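PDB 3E0X: lipase-esterase related protein from Clostridium acetobutylicum, which is of unknown function but has an alpha/beta hydrolase fold and is probably a hydrolase related to lipases and esterases. Local coordinates for residues Ser61-Tyr66 with Gly95-Gly100; Asn69-Ile74 with Ala102-Pro107; Asn43-Asp48 with Glu78-Gln83. All blocks are in the same frame, centred on the assembly; numbering follows the deposited sequence. Where two conformers were deposited one is given.

Interaction 1: Ser61-Tyr66 with Gly95-Gly100; sequences STVYGY and GAIVLG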
loop_
_atom_site.group_PDB
_atom_site.type_symbol
_atom_site.label_atom_id
_atom_site.label_comp_id
_atom_site.label_asym_id
_atom_site.label_seq_id
_atom_site.Cartn_x
_atom_site.Cartn_y
_atom_site.Cartn_z
ATOM N N SER A 61 4.132 14.386 5.596
ATOM C CA SER A 61 4.316 14.912 4.245
ATOM C C SER A 61 5.280 14.086 3.427
ATOM O O SER A 61 5.440 14.324 2.217
ATOM C CB SER A 61 4.849 16.339 4.275
ATOM O OG SER A 61 3.884 17.212 4.837
ATOM N N THR A 62 5.917 13.103 4.061
ATOM C CA THR A 62 6.927 12.278 3.375
ATOM C C THR A 62 6.673 10.808 3.602
ATOM O O THR A 62 6.104 10.411 4.642
ATOM C CB THR A 62 8.375 12.613 3.818
ATOM O OG1 THR A 62 8.612 12.134 5.147
ATOM C CG2 THR A 62 8.616 14.123 3.779
ATOM N N VAL A 63 7.125 9.975 2.657
ATOM C CA VAL A 63 6.988 8.539 2.890
ATOM C C VAL A 63 7.800 8.118 4.125
ATOM O O VAL A 63 7.399 7.220 4.859
ATOM C CB VAL A 63 7.353 7.751 1.630
ATOM C CG1 VAL A 63 7.428 6.262 1.918
ATOM C CG2 VAL A 63 6.281 8.003 0.556
ATOM N N TYR A 64 8.938 8.772 4.361
ATOM C CA TYR A 64 9.717 8.516 5.574
ATOM C C TYR A 64 8.928 8.696 6.862
ATOM O O TYR A 64 9.084 7.925 7.806
ATOM C CB TYR A 64 10.962 9.403 5.602
ATOM C CG TYR A 64 11.877 9.071 4.449
ATOM C CD1 TYR A 64 12.637 7.893 4.465
ATOM C CD2 TYR A 64 11.983 9.910 3.336
ATOM C CE1 TYR A 64 13.478 7.562 3.427
ATOM C CE2 TYR A 64 12.833 9.590 2.268
ATOM C CZ TYR A 64 13.569 8.402 2.305
ATOM O OH TYR A 64 14.408 8.071 1.267
ATOM N N GLY A 65 8.076 9.708 6.923
ATOM C CA GLY A 65 7.208 9.895 8.088
ATOM C C GLY A 65 6.298 8.701 8.287
ATOM O O GLY A 65 6.187 8.192 9.420
ATOM N N TYR A 66 5.627 8.269 7.206
ATOM C CA TYR A 66 4.765 7.085 7.269
ATOM C C TYR A 66 5.543 5.830 7.664
ATOM O O TYR A 66 5.063 5.033 8.492
ATOM C CB TYR A 66 4.019 6.875 5.946
ATOM C CG TYR A 66 2.983 7.924 5.628
ATOM C CD1 TYR A 66 1.823 8.043 6.397
ATOM C CD2 TYR A 66 3.143 8.752 4.534
ATOM C CE1 TYR A 66 0.849 8.991 6.085
ATOM C CE2 TYR A 66 2.164 9.711 4.200
ATOM C CZ TYR A 66 1.030 9.822 4.987
ATOM O OH TYR A 66 0.069 10.754 4.656
ATOM N N GLY A 95 2.932 0.706 -0.796
ATOM C CA GLY A 95 3.987 -0.146 -1.372
ATOM C C GLY A 95 5.355 0.428 -1.028
ATOM O O GLY A 95 6.243 -0.288 -0.558
ATOM N N ALA A 96 5.537 1.730 -1.269
ATOM C CA ALA A 96 6.794 2.378 -0.908
ATOM C C ALA A 96 7.000 2.292 0.601
ATOM O O ALA A 96 8.105 2.051 1.067
ATOM C CB ALA A 96 6.808 3.824 -1.385
ATOM N N ILE A 97 5.934 2.484 1.378
ATOM C CA ILE A 97 6.057 2.474 2.846
ATOM C C ILE A 97 6.560 1.106 3.328
ATOM O O ILE A 97 7.480 1.042 4.176
ATOM C CB ILE A 97 4.721 2.862 3.528
ATOM C CG1 ILE A 97 4.399 4.326 3.227
ATOM C CG2 ILE A 97 4.800 2.607 5.029
ATOM C CD1 ILE A 97 2.945 4.681 3.531
ATOM N N VAL A 98 5.978 0.020 2.804
ATOM C CA VAL A 98 6.366 -1.299 3.322
ATOM C C VAL A 98 7.782 -1.677 2.884
ATOM O O VAL A 98 8.490 -2.380 3.622
ATOM C CB VAL A 98 5.335 -2.428 3.068
ATOM C CG1 VAL A 98 4.013 -2.049 3.737
ATOM C CG2 VAL A 98 5.130 -2.670 1.547
ATOM N N LEU A 99 8.211 -1.205 1.703
ATOM C CA LEU A 99 9.614 -1.371 1.327
ATOM C C LEU A 99 10.516 -0.608 2.314
ATOM O O LEU A 99 11.576 -1.112 2.744
ATOM C CB LEU A 99 9.813 -0.885 -0.107
ATOM C CG LEU A 99 9.102 -1.739 -1.172
ATOM C CD1 LEU A 99 9.099 -1.000 -2.520
ATOM C CD2 LEU A 99 9.755 -3.130 -1.292
ATOM N N GLY A 100 10.107 0.604 2.692
ATOM C CA GLY A 100 10.886 1.370 3.667
ATOM C C GLY A 100 10.938 0.683 5.033
ATOM O O GLY A 100 11.961 0.698 5.726
#
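Ile-97 is the centre of this contact and meets both Val-63 and Tyr-66. Its CD1 lies 3.4 Å from Tyr-66 CB, a close approach. The same methyl is 3.9 Å from Tyr-66 CG, so it touches the root of the tyrosine and not the far end of the ring. Further down the same branch, Ile-97 CG1 packs 3.8 Å from Val-63 CG1. Ile-97 CG1 is set anti to its carbonyl carbon (chi1 -67°), and this turns the longer branch to the other helix. Val-63 sends one methyl across: CG1 lies anti to the backbone N (chi1 171°) and also meets Ala-96 CB at 4.2 Å. All four residues are buried.

The phenol end of Tyr-66 leads away from Ile-97, and its OH is hydrogen-bonded to Asp-171 OD1. Thr-62 is the N-cap of the helix that carries Val-63 and Tyr-66. Its OG1 accepts from Gly-65 N at 3.1 Å, with an N-H...O angle of 153°. Met-93 adds to the packing on Val-63 and Tyr-66. The contact thus joins the first turn of helix 63-76 to helix 93-102, which follows strand 86-91 and a probable nucleophile elbow.

Interaction 2: Asn69-Ile74 with Ala102-Pro107; sequences NVANFI and ALKKLP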
loop_
_atom_site.group_PDB
_atom_site.type_symbol
_atom_site.label_atom_id
_atom_site.label_comp_id
_atom_site.label_asym_id
_atom_site.label_seq_id
_atom_site.Cartn_x
_atom_site.Cartn_y
_atom_site.Cartn_z
ATOM N N ASN A 69 6.081 5.876 11.329
ATOM C CA ASN A 69 4.836 5.590 12.034
ATOM C C ASN A 69 4.513 4.098 12.020
ATOM O O ASN A 69 4.047 3.543 13.030
ATOM C CB ASN A 69 3.644 6.329 11.422
ATOM C CG ASN A 69 3.717 7.853 11.534
ATOM O OD1 ASN A 69 4.453 8.454 12.339
ATOM N ND2 ASN A 69 2.901 8.477 10.720
ATOM N N VAL A 70 4.680 3.474 10.856
ATOM C CA VAL A 70 4.338 2.056 10.711
ATOM C C VAL A 70 5.317 1.188 11.490
ATOM O O VAL A 70 4.905 0.217 12.135
ATOM C CB VAL A 70 4.213 1.633 9.228
ATOM C CG1 VAL A 70 4.011 0.138 9.126
ATOM C CG2 VAL A 70 3.031 2.375 8.592
ATOM N N ALA A 71 6.602 1.543 11.473
ATOM C CA ALA A 71 7.575 0.802 12.273
ATOM C C ALA A 71 7.254 0.914 13.777
ATOM O O ALA A 71 7.321 -0.086 14.502
ATOM C CB ALA A 71 9.023 1.252 11.968
ATOM N N ASN A 72 6.857 2.099 14.234
ATOM C CA ASN A 72 6.465 2.275 15.639
ATOM C C ASN A 72 5.284 1.384 15.986
ATOM O O ASN A 72 5.260 0.758 17.054
ATOM C CB ASN A 72 6.167 3.758 15.881
ATOM C CG ASN A 72 5.686 4.052 17.270
ATOM O OD1 ASN A 72 6.315 3.647 18.247
ATOM N ND2 ASN A 72 4.576 4.791 17.372
ATOM N N PHE A 73 4.315 1.294 15.081
ATOM C CA PHE A 73 3.151 0.431 15.294
ATOM C C PHE A 73 3.602 -1.035 15.399
ATOM O O PHE A 73 3.214 -1.758 16.320
ATOM C CB PHE A 73 2.136 0.591 14.130
ATOM C CG PHE A 73 0.892 -0.219 14.311
ATOM C CD1 PHE A 73 -0.189 0.296 15.031
ATOM C CD2 PHE A 73 0.811 -1.530 13.812
ATOM C CE1 PHE A 73 -1.343 -0.484 15.222
ATOM C CE2 PHE A 73 -0.335 -2.285 13.989
ATOM C CZ PHE A 73 -1.407 -1.770 14.705
ATOM N N ILE A 74 4.382 -1.498 14.435
ATOM C CA ILE A 74 4.789 -2.899 14.465
ATOM C C ILE A 74 5.508 -3.253 15.782
ATOM O O ILE A 74 5.214 -4.276 16.428
ATOM C CB ILE A 74 5.693 -3.224 13.281
ATOM C CG1 ILE A 74 4.882 -3.130 11.986
ATOM C CG2 ILE A 74 6.327 -4.603 13.442
ATOM C CD1 ILE A 74 5.761 -3.024 10.701
ATOM N N ALA A 102 10.724 -2.580 5.517
ATOM C CA ALA A 102 11.633 -3.717 5.363
ATOM C C ALA A 102 13.070 -3.270 5.663
ATOM O O ALA A 102 13.836 -4.005 6.286
ATOM C CB ALA A 102 11.541 -4.273 3.948
ATOM N N LEU A 103 13.427 -2.054 5.241
ATOM C CA LEU A 103 14.799 -1.533 5.445
ATOM C C LEU A 103 15.104 -1.207 6.906
ATOM O O LEU A 103 16.279 -1.038 7.254
ATOM C CB LEU A 103 15.019 -0.302 4.566
ATOM C CG LEU A 103 15.108 -0.674 3.090
ATOM C CD1 LEU A 103 14.895 0.530 2.181
ATOM C CD2 LEU A 103 16.486 -1.334 2.817
ATOM N N LYS A 104 14.084 -1.147 7.764
ATOM C CA LYS A 104 14.304 -0.959 9.197
ATOM C C LYS A 104 14.756 -2.245 9.881
ATOM O O LYS A 104 15.181 -2.205 11.046
ATOM C CB LYS A 104 13.027 -0.450 9.885
ATOM C CG LYS A 104 12.527 0.930 9.414
ATOM C CD LYS A 104 13.379 2.047 9.957
ATOM C CE LYS A 104 12.733 3.405 9.706
ATOM N NZ LYS A 104 13.223 4.432 10.662
ATOM N N LYS A 105 14.604 -3.383 9.190
ATOM C CA LYS A 105 15.119 -4.683 9.683
ATOM C C LYS A 105 14.483 -5.045 11.033
ATOM O O LYS A 105 15.174 -5.478 11.979
ATOM C CB LYS A 105 16.659 -4.664 9.823
ATOM C CG LYS A 105 17.433 -4.124 8.634
ATOM C CD LYS A 105 17.026 -4.798 7.363
ATOM C CE LYS A 105 17.982 -4.456 6.203
ATOM N NZ LYS A 105 19.360 -4.963 6.451
ATOM N N LEU A 106 13.161 -4.860 11.137
ATOM C CA LEU A 106 12.434 -5.252 12.350
ATOM C C LEU A 106 12.435 -6.767 12.479
ATOM O O LEU A 106 12.256 -7.459 11.479
ATOM C CB LEU A 106 10.998 -4.694 12.312
ATOM C CG LEU A 106 10.912 -3.177 12.137
ATOM C CD1 LEU A 106 9.428 -2.746 12.116
ATOM C CD2 LEU A 106 11.700 -2.473 13.248
ATOM N N PRO A 107 12.702 -7.304 13.690
ATOM C CA PRO A 107 12.941 -8.751 13.762
ATOM C C PRO A 107 11.767 -9.607 13.298
ATOM O O PRO A 107 12.002 -10.704 12.803
ATOM C CB PRO A 107 13.281 -8.998 15.252
ATOM C CG PRO A 107 12.838 -7.791 15.976
ATOM C CD PRO A 107 12.934 -6.656 14.992
#
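Leu-106 CD1 supplies most of the apolar contact with helix 63-76. It lies 3.9 Å from Ile-74 CG2, and Ile-74 CD1 is equally near. The methyl therefore sits against both branches of the isoleucine. The same Leu-106 CD1 is 4.0 Å from Ala-71 CB, one helical turn earlier. Leu-106 CG is anti to its carbonyl carbon (chi1 -56°), and the straight chi2 of 180° carries CD1 onward to the helix. Val-101, at the end of helix 93-102, touches Ile-74 and Leu-106 as well.

In the alpha/beta hydrolase fold, residues 102-107 lead from helix 93-102 back to strand 109-115 of the sheet. Here they pass alongside helix 63-76. The chain forms a type I turn from Ala-102 to Lys-105, closed by Lys-105 N to Ala-102 O at 3.1 Å. Lys-105 then leaves the helical conformation with a positive phi of 60°, and Leu-106 follows in extended form.

The charged part lies nearer the surface. The aliphatic chain of Lys-104 passes Ala-71, with CG 4.3 Å from Ala-71 CB. Its NZ then forms a salt bridge with Asp-68 OD1 of the same helix.

Interaction 3: Asn43-Asp48 with Glu78-Gln83; sequences NCILLD and EVTKHQ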
loop_
_atom_site.group_PDB
_atom_site.type_symbol
_atom_site.label_atom_id
_atom_site.label_comp_id
_atom_site.label_asym_id
_atom_site.label_seq_id
_atom_site.Cartn_x
_atom_site.Cartn_y
_atom_site.Cartn_z
ATOM N N ASN A 43 -4.221 -13.898 10.093
ATOM C CA ASN A 43 -4.467 -12.932 11.145
ATOM C C ASN A 43 -4.290 -11.559 10.508
ATOM O O ASN A 43 -3.163 -11.134 10.284
ATOM C CB ASN A 43 -3.482 -13.162 12.294
ATOM C CG ASN A 43 -3.625 -12.142 13.391
ATOM O OD1 ASN A 43 -4.733 -11.708 13.704
ATOM N ND2 ASN A 43 -2.497 -11.752 13.989
ATOM N N CYS A 44 -5.399 -10.893 10.180
ATOM C CA CYS A 44 -5.346 -9.681 9.353
ATOM C C CYS A 44 -5.483 -8.419 10.188
ATOM O O CYS A 44 -6.467 -8.235 10.934
ATOM C CB CYS A 44 -6.458 -9.701 8.293
ATOM S SG CYS A 44 -6.343 -11.052 7.090
ATOM N N ILE A 45 -4.515 -7.522 10.022
ATOM C CA ILE A 45 -4.494 -6.251 10.738
ATOM C C ILE A 45 -4.442 -5.170 9.668
ATOM O O ILE A 45 -3.524 -5.147 8.866
ATOM C CB ILE A 45 -3.252 -6.148 11.688
ATOM C CG1 ILE A 45 -3.247 -7.309 12.707
ATOM C CG2 ILE A 45 -3.266 -4.837 12.431
ATOM C CD1 ILE A 45 -1.890 -7.508 13.458
ATOM N N LEU A 46 -5.450 -4.305 9.642
ATOM C CA LEU A 46 -5.522 -3.263 8.608
ATOM C C LEU A 46 -5.368 -1.928 9.292
ATOM O O LEU A 46 -6.165 -1.586 10.142
ATOM C CB LEU A 46 -6.838 -3.357 7.812
ATOM C CG LEU A 46 -6.919 -4.763 7.181
ATOM C CD1 LEU A 46 -7.818 -5.661 8.002
ATOM C CD2 LEU A 46 -7.313 -4.746 5.704
ATOM N N LEU A 47 -4.317 -1.183 8.941
ATOM C CA LEU A 47 -3.912 0.060 9.585
ATOM C C LEU A 47 -4.519 1.292 8.908
ATOM O O LEU A 47 -4.564 1.318 7.676
ATOM C CB LEU A 47 -2.385 0.148 9.423
ATOM C CG LEU A 47 -1.502 0.823 10.457
ATOM C CD1 LEU A 47 -1.898 0.371 11.855
ATOM C CD2 LEU A 47 -0.018 0.535 10.179
ATOM N N ASP A 48 -4.918 2.307 9.665
ATOM C CA ASP A 48 -5.123 3.638 9.077
ATOM C C ASP A 48 -3.862 4.459 9.336
ATOM O O ASP A 48 -3.430 4.646 10.497
ATOM C CB ASP A 48 -6.335 4.351 9.705
ATOM C CG ASP A 48 -7.671 3.971 9.061
ATOM O OD1 ASP A 48 -7.714 3.619 7.859
ATOM O OD2 ASP A 48 -8.705 4.083 9.765
ATOM N N GLU A 78 0.117 -3.699 20.822
ATOM C CA GLU A 78 -0.123 -4.991 21.443
ATOM C C GLU A 78 -0.493 -6.071 20.424
ATOM O O GLU A 78 -0.268 -7.264 20.683
ATOM C CB GLU A 78 -1.179 -4.873 22.538
ATOM C CG GLU A 78 -0.671 -4.158 23.793
ATOM C CD GLU A 78 0.369 -4.940 24.595
ATOM O OE1 GLU A 78 0.424 -6.181 24.490
ATOM O OE2 GLU A 78 1.114 -4.286 25.360
ATOM N N VAL A 79 -1.031 -5.666 19.271
ATOM C CA VAL A 79 -1.493 -6.613 18.271
ATOM C C VAL A 79 -0.388 -7.163 17.354
ATOM O O VAL A 79 -0.584 -8.181 16.673
ATOM C CB VAL A 79 -2.704 -6.020 17.483
ATOM C CG1 VAL A 79 -2.251 -5.047 16.391
ATOM C CG2 VAL A 79 -3.585 -7.096 16.958
ATOM N N THR A 80 0.777 -6.517 17.341
ATOM C CA THR A 80 1.901 -7.012 16.524
ATOM C C THR A 80 3.175 -7.291 17.295
ATOM O O THR A 80 4.011 -8.047 16.796
ATOM C CB THR A 80 2.285 -6.005 15.419
ATOM O OG1 THR A 80 2.551 -4.744 16.020
ATOM C CG2 THR A 80 1.179 -5.867 14.397
ATOM N N LYS A 81 3.343 -6.694 18.480
ATOM C CA LYS A 81 4.662 -6.715 19.134
ATOM C C LYS A 81 5.131 -8.127 19.472
ATOM O O LYS A 81 6.341 -8.369 19.488
ATOM C CB LYS A 81 4.715 -5.802 20.361
ATOM C CG LYS A 81 3.914 -6.324 21.531
ATOM C CD LYS A 81 3.835 -5.379 22.755
ATOM C CE LYS A 81 5.177 -5.237 23.450
ATOM N NZ LYS A 81 5.116 -4.185 24.493
ATOM N N HIS A 82 4.186 -9.051 19.660
ATOM C CA HIS A 82 4.511 -10.457 19.968
ATOM C C HIS A 82 4.392 -11.434 18.800
ATOM O O HIS A 82 4.666 -12.637 18.966
ATOM C CB HIS A 82 3.662 -10.954 21.141
ATOM C CG HIS A 82 3.807 -10.113 22.371
ATOM N ND1 HIS A 82 5.026 -9.890 22.973
ATOM C CD2 HIS A 82 2.898 -9.411 23.087
ATOM C CE1 HIS A 82 4.859 -9.107 24.024
ATOM N NE2 HIS A 82 3.576 -8.798 24.113
ATOM N N GLN A 83 3.985 -10.928 17.630
ATOM C CA GLN A 83 3.754 -11.765 16.458
ATOM C C GLN A 83 5.093 -12.001 15.771
ATOM O O GLN A 83 5.823 -11.062 15.530
ATOM C CB GLN A 83 2.755 -11.105 15.496
ATOM C CG GLN A 83 1.321 -11.087 16.010
ATOM C CD GLN A 83 0.653 -12.459 16.033
ATOM O OE1 GLN A 83 -0.525 -12.579 16.425
ATOM N NE2 GLN A 83 1.379 -13.493 15.618
HETATM O O HOH W 1 -2.233 -10.293 16.590
#
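Ile-45 and Val-79 meet end-on. Ile-45 CD1 lies 3.8 Å from Val-79 CG1, and Val-79 CG2 is only slightly farther. Ile-45 CG1 is anti to the carbonyl carbon (chi1 -58°), which extends this branch from strand 43-47 to the loop. The same CD1 meets Thr-80 CG2 at 3.6 Å, where the two side chains run at a slant to each other. Ile-45 CD1 also comes within 3.5 Å of Val-79 O, so the methyl touches the loop backbone too. Thr-80 keeps its hydroxyl for another partner: OG1 is hydrogen-bonded to Ile-74 O near the end of helix 63-76. Phe-73 of that helix packs on both Val-79 and Thr-80.

Beside this apolar group, the amides of Asn-43 and Gln-83 approach with their planes 46° apart. Asn-43 ND2 and Gln-83 OE1 are near each other, but the angle is too poor for a direct hydrogen bond. A water joins them instead. It accepts from Asn-43 ND2 at 3.0 Å and donates to Gln-83 OE1 at 2.9 Å. Its other donated bond goes to Val-79 O at 2.7 Å. The Gln-83 chain is bent at chi2 (-71°), which folds its amide back to this water. Asn-43 is held on its own side by His-9 NE2, bonded to OD1, and by Thr-18 OG1, bonded to ND2.

The loop is shaped by a type I turn from Thr-80 to Gln-83, on the way from helix 63-76 to strand 86-91 of the alpha/beta hydrolase sheet. The chemistry is divided. Apolar methyls meet directly, while the polar groups meet through one water with three protein partners. That water uses both its hydrogens and satisfies a backbone carbonyl, so it acts as an integral part of the contact.

Helix 63-76 ties the three contacts together. Interactions 1 and 2 use its first and later turns, with centres 11 Å apart, and touch where Ile-97 CG2 packs on Val-70 CG2. The centre of interaction 3 is 12 Å from that of interaction 2 and 18 Å from that of interaction 1. Phe-73 packs on Leu-47, linking interactions 2 and 3. Along the chain the order is 43-48, 61-66, 69-74, 78-83, 95-100, 102-107, so any two contacts interleave. Strand 43-47, helix 63-76 and strand 86-91 form a beta-alpha-beta crossover past strand 18-22, which lies between the two strands. Interaction 3 ties this crossover together; interactions 1 and 2 join it to helix 93-102 and its following loop.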